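Local coordinates for protein probable histone-lysine N-methyltransferase, H3 lysine-9 specific SUVH9 (Arabidopsis thaliana, PDB 4NJ5) that probably binds methylated DNA and recruits RNA polymerase V to chromatin in RNA-directed DNA methylation, lacking methyltransferase activity despite its SET domain, at residues Asp379-Tyr390 and Arg485-Pro496. Sequence-based numbering, arbitrary orientation.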
loop_
_atom_site.group_PDB
_atom_site.type_symbol
_atom_site.label_atom_id
_atom_site.label_comp_id
_atom_site.label_asym_id
_atom_site.label_seq_id
_atom_site.Cartn_x
_atom_site.Cartn_y
_atom_site.Cartn_z
ATOM N N ASP A 379 -7.401 6.835 1.994
ATOM C CA ASP A 379 -7.286 6.090 0.751
ATOM C C ASP A 379 -6.328 4.922 0.912
ATOM O O ASP A 379 -5.515 4.890 1.835
ATOM C CB ASP A 379 -6.805 7.004 -0.378
ATOM C CG ASP A 379 -7.672 8.242 -0.538
ATOM O OD1 ASP A 379 -8.891 8.151 -0.280
ATOM O OD2 ASP A 379 -7.134 9.305 -0.918
ATOM N N VAL A 380 -6.443 3.954 0.015
ATOM C CA VAL A 380 -5.490 2.864 -0.051
ATOM C C VAL A 380 -4.196 3.429 -0.615
ATOM O O VAL A 380 -4.219 4.227 -1.550
ATOM C CB VAL A 380 -6.020 1.733 -0.955
ATOM C CG1 VAL A 380 -4.903 0.787 -1.365
ATOM C CG2 VAL A 380 -7.151 0.981 -0.256
ATOM N N LEU A 381 -3.069 3.049 -0.025
ATOM C CA LEU A 381 -1.779 3.464 -0.549
ATOM C C LEU A 381 -0.984 2.238 -0.953
ATOM O O LEU A 381 -0.771 1.333 -0.144
ATOM C CB LEU A 381 -1.007 4.271 0.491
ATOM C CG LEU A 381 -1.692 5.537 0.997
ATOM C CD1 LEU A 381 -0.906 6.112 2.154
ATOM C CD2 LEU A 381 -1.827 6.556 -0.126
ATOM N N HIS A 382 -0.548 2.202 -2.208
ATOM C CA HIS A 382 0.207 1.056 -2.692
ATOM C C HIS A 382 1.715 1.276 -2.609
ATOM O O HIS A 382 2.189 2.410 -2.513
ATOM C CB HIS A 382 -0.221 0.662 -4.107
ATOM C CG HIS A 382 0.104 1.681 -5.153
ATOM N ND1 HIS A 382 -0.788 2.656 -5.545
ATOM C CD2 HIS A 382 1.211 1.857 -5.914
ATOM C CE1 HIS A 382 -0.239 3.398 -6.492
ATOM N NE2 HIS A 382 0.973 2.933 -6.734
ATOM N N ALA A 383 2.453 0.171 -2.640
ATOM C CA ALA A 383 3.902 0.188 -2.504
ATOM C C ALA A 383 4.567 1.015 -3.594
ATOM O O ALA A 383 4.332 0.791 -4.780
ATOM C CB ALA A 383 4.442 -1.234 -2.519
ATOM N N GLY A 384 5.393 1.973 -3.184
ATOM C CA GLY A 384 6.137 2.793 -4.124
ATOM C C GLY A 384 5.381 4.005 -4.636
ATOM O O GLY A 384 5.904 4.770 -5.447
ATOM N N ALA A 385 4.149 4.187 -4.169
ATOM C CA ALA A 385 3.332 5.322 -4.606
ATOM C C ALA A 385 3.715 6.617 -3.893
ATOM O O ALA A 385 4.125 6.602 -2.733
ATOM C CB ALA A 385 1.858 5.025 -4.399
ATOM N N PHE A 386 3.573 7.738 -4.596
ATOM C CA PHE A 386 3.854 9.054 -4.028
ATOM C C PHE A 386 2.705 9.514 -3.146
ATOM O O PHE A 386 1.543 9.456 -3.545
ATOM C CB PHE A 386 4.101 10.077 -5.139
ATOM C CG PHE A 386 4.129 11.510 -4.661
ATOM C CD1 PHE A 386 5.133 11.959 -3.820
ATOM C CD2 PHE A 386 3.156 12.411 -5.073
ATOM C CE1 PHE A 386 5.165 13.281 -3.388
ATOM C CE2 PHE A 386 3.182 13.731 -4.648
ATOM C CZ PHE A 386 4.190 14.168 -3.805
ATOM N N ILE A 387 3.031 9.974 -1.946
ATOM C CA ILE A 387 2.010 10.420 -1.011
ATOM C C ILE A 387 1.895 11.944 -1.035
ATOM O O ILE A 387 0.872 12.496 -1.443
ATOM C CB ILE A 387 2.304 9.909 0.417
ATOM C CG1 ILE A 387 2.338 8.377 0.423
ATOM C CG2 ILE A 387 1.267 10.424 1.401
ATOM C CD1 ILE A 387 2.846 7.767 1.717
ATOM N N CYS A 388 2.961 12.614 -0.620
ATOM C CA CYS A 388 2.985 14.065 -0.549
ATOM C C CYS A 388 4.413 14.525 -0.326
ATOM O O CYS A 388 5.297 13.718 -0.024
ATOM C CB CYS A 388 2.134 14.549 0.619
ATOM S SG CYS A 388 2.776 14.002 2.214
ATOM N N GLU A 389 4.629 15.827 -0.466
ATOM C CA GLU A 389 5.907 16.439 -0.149
ATOM C C GLU A 389 6.011 16.582 1.367
ATOM O O GLU A 389 4.995 16.612 2.064
ATOM C CB GLU A 389 5.996 17.817 -0.822
ATOM C CG GLU A 389 7.335 18.531 -0.682
ATOM C CD GLU A 389 7.415 19.809 -1.513
ATOM O OE1 GLU A 389 6.537 20.012 -2.380
ATOM O OE2 GLU A 389 8.355 20.610 -1.300
ATOM N N TYR A 390 7.239 16.638 1.876
ATOM C CA TYR A 390 7.479 17.049 3.256
ATOM C C TYR A 390 7.820 18.537 3.233
ATOM O O TYR A 390 8.971 18.909 3.011
ATOM C CB TYR A 390 8.620 16.239 3.883
ATOM C CG TYR A 390 8.875 16.590 5.332
ATOM C CD1 TYR A 390 9.768 17.598 5.678
ATOM C CD2 TYR A 390 8.210 15.922 6.354
ATOM C CE1 TYR A 390 9.995 17.931 7.002
ATOM C CE2 TYR A 390 8.428 16.247 7.680
ATOM C CZ TYR A 390 9.321 17.254 8.000
ATOM O OH TYR A 390 9.547 17.581 9.320
ATOM N N ARG A 485 13.759 18.970 -3.277
ATOM C CA ARG A 485 12.597 18.825 -2.417
ATOM C C ARG A 485 12.597 17.469 -1.718
ATOM O O ARG A 485 13.282 16.536 -2.139
ATOM C CB ARG A 485 11.306 19.040 -3.207
ATOM C CG ARG A 485 11.232 20.420 -3.838
ATOM C CD ARG A 485 9.851 20.747 -4.359
ATOM N NE ARG A 485 9.789 22.134 -4.805
ATOM C CZ ARG A 485 9.379 23.149 -4.052
ATOM N NH1 ARG A 485 9.365 24.382 -4.546
ATOM N NH2 ARG A 485 8.977 22.934 -2.806
ATOM N N VAL A 486 11.838 17.381 -0.634
ATOM C CA VAL A 486 11.717 16.149 0.125
ATOM C C VAL A 486 10.362 15.534 -0.189
ATOM O O VAL A 486 9.323 16.087 0.178
ATOM C CB VAL A 486 11.831 16.427 1.640
ATOM C CG1 VAL A 486 11.890 15.127 2.426
ATOM C CG2 VAL A 486 13.058 17.290 1.929
ATOM N N MET A 487 10.369 14.403 -0.890
ATOM C CA MET A 487 9.127 13.765 -1.311
ATOM C C MET A 487 8.941 12.411 -0.637
ATOM O O MET A 487 9.876 11.616 -0.554
ATOM C CB MET A 487 9.095 13.610 -2.832
ATOM C CG MET A 487 9.220 14.923 -3.590
ATOM S SD MET A 487 7.837 16.029 -3.271
ATOM C CE MET A 487 8.117 17.307 -4.498
ATOM N N LEU A 488 7.731 12.153 -0.159
ATOM C CA LEU A 488 7.459 10.937 0.595
ATOM C C LEU A 488 6.721 9.904 -0.238
ATOM O O LEU A 488 5.813 10.235 -0.999
ATOM C CB LEU A 488 6.664 11.260 1.858
ATOM C CG LEU A 488 7.320 12.312 2.751
ATOM C CD1 LEU A 488 6.429 12.630 3.932
ATOM C CD2 LEU A 488 8.688 11.836 3.220
ATOM N N PHE A 489 7.123 8.647 -0.085
ATOM C CA PHE A 489 6.509 7.558 -0.828
ATOM C C PHE A 489 6.104 6.439 0.116
ATOM O O PHE A 489 6.811 6.144 1.078
ATOM C CB PHE A 489 7.484 7.005 -1.869
ATOM C CG PHE A 489 7.833 7.978 -2.962
ATOM C CD1 PHE A 489 8.744 9.001 -2.738
ATOM C CD2 PHE A 489 7.270 7.852 -4.221
ATOM C CE1 PHE A 489 9.071 9.890 -3.743
ATOM C CE2 PHE A 489 7.596 8.743 -5.237
ATOM C CZ PHE A 489 8.498 9.762 -4.996
ATOM N N ALA A 490 4.968 5.809 -0.167
ATOM C CA ALA A 490 4.559 4.622 0.567
ATOM C C ALA A 490 5.550 3.503 0.283
ATOM O O ALA A 490 5.878 3.232 -0.869
ATOM C CB ALA A 490 3.156 4.206 0.165
ATOM N N ALA A 491 6.033 2.856 1.336
ATOM C CA ALA A 491 7.022 1.797 1.180
ATOM C C ALA A 491 6.374 0.426 0.988
ATOM O O ALA A 491 7.022 -0.515 0.529
ATOM C CB ALA A 491 7.973 1.780 2.368
ATOM N N GLU A 492 5.097 0.316 1.341
ATOM C CA GLU A 492 4.368 -0.936 1.171
ATOM C C GLU A 492 2.890 -0.672 0.902
ATOM O O GLU A 492 2.460 0.480 0.836
ATOM C CB GLU A 492 4.535 -1.830 2.404
ATOM C CG GLU A 492 4.091 -1.179 3.701
ATOM C CD GLU A 492 4.372 -2.040 4.920
ATOM O OE1 GLU A 492 4.743 -3.223 4.749
ATOM O OE2 GLU A 492 4.224 -1.531 6.051
ATOM N N ASN A 493 2.117 -1.740 0.738
ATOM C CA ASN A 493 0.674 -1.605 0.572
ATOM C C ASN A 493 -0.002 -1.300 1.907
ATOM O O ASN A 493 -0.273 -2.199 2.702
ATOM C CB ASN A 493 0.082 -2.863 -0.068
ATOM C CG ASN A 493 0.589 -3.091 -1.484
ATOM O OD1 ASN A 493 0.713 -2.150 -2.267
ATOM N ND2 ASN A 493 0.897 -4.341 -1.813
ATOM N N ILE A 494 -0.263 -0.019 2.144
ATOM C CA ILE A 494 -0.819 0.437 3.410
ATOM C C ILE A 494 -2.342 0.534 3.358
ATOM O O ILE A 494 -2.889 1.349 2.618
ATOM C CB ILE A 494 -0.259 1.822 3.788
ATOM C CG1 ILE A 494 1.270 1.832 3.678
ATOM C CG2 ILE A 494 -0.726 2.223 5.182
ATOM C CD1 ILE A 494 1.899 3.212 3.818
ATOM N N PRO A 495 -3.033 -0.303 4.143
ATOM C CA PRO A 495 -4.491 -0.180 4.241
ATOM C C PRO A 495 -4.879 1.139 4.900
ATOM O O PRO A 495 -4.083 1.691 5.657
ATOM C CB PRO A 495 -4.894 -1.373 5.119
ATOM C CG PRO A 495 -3.651 -1.780 5.833
ATOM C CD PRO A 495 -2.509 -1.434 4.929
ATOM N N PRO A 496 -6.045 1.664 4.618
ATOM C CA PRO A 496 -6.491 2.897 5.219
ATOM C C PRO A 496 -6.590 2.787 6.723
ATOM O O PRO A 496 -6.853 1.757 7.265
ATOM C CB PRO A 496 -7.871 3.059 4.659
ATOM C CG PRO A 496 -7.863 2.366 3.408
ATOM C CD PRO A 496 -6.899 1.266 3.512
HETATM O O HOH W 1 -3.318 3.975 3.405
HETATM O O HOH W 2 10.254 19.455 0.227
#
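Val380 lays its CG2 methyl against the ring of Pro496, 3.8 Å from CD; Ile83 of strand 83-84 touches Val380, and Leu232 of helix 228-240 touches Pro496. Leu381 and Ile494 then exchange two backbone hydrogen bonds as an isolated antiparallel bridge. Beyond it the chain makes a type II turn from His382 to Ala385, whose third position, Gly384, adopts a left-handed conformation that calls for glycine. The side chain of Asn493 fastens this turn: OD1 accepts the Ala383 N-H at 2.9 Å, the donor lying above the amide plane and not on a lone pair, and ND2 is held by Asp24. Ala490 grips the turn through its backbone, O receiving Gly384 N and N reaching Ala385 O.

Antiparallel pairing follows, interrupted by a classic beta bulge in which Ile387 and Cys388 both face Leu488. Phe386, its CG anti to the backbone N (chi1 169°), turns a ring edge toward one face of the Phe489 ring in an edge-to-face pair, centroids 5.7 Å apart and planes at 60°. Its CE1 also meets Met487 SD at 3.8 Å, an oblique Met-aromatic contact. Ile387 gives its N-H to Leu488 O, Leu488 returns its own to Cys388 O, and Ile387 CD1 lies against Ala490 N. On the same sheet face as Phe386, Glu389 runs extended past the Met487 sulfur, and its OE2 takes Arg485 NH2 on the syn lone pair in a 2.8 Å salt bridge; Asp477 is a second carboxylate partner of Arg485. OE2 lies in the guanidinium plane at its edge, and the carboxylate is turned 76° from that plane. Tyr390 closes the pairing through its N-H to Val486 O. Strand 386-389 thus forms the outer edge of a SET-domain β-sheet, antiparallel to strand 485-490, which pairs on its other side with strand 469-475.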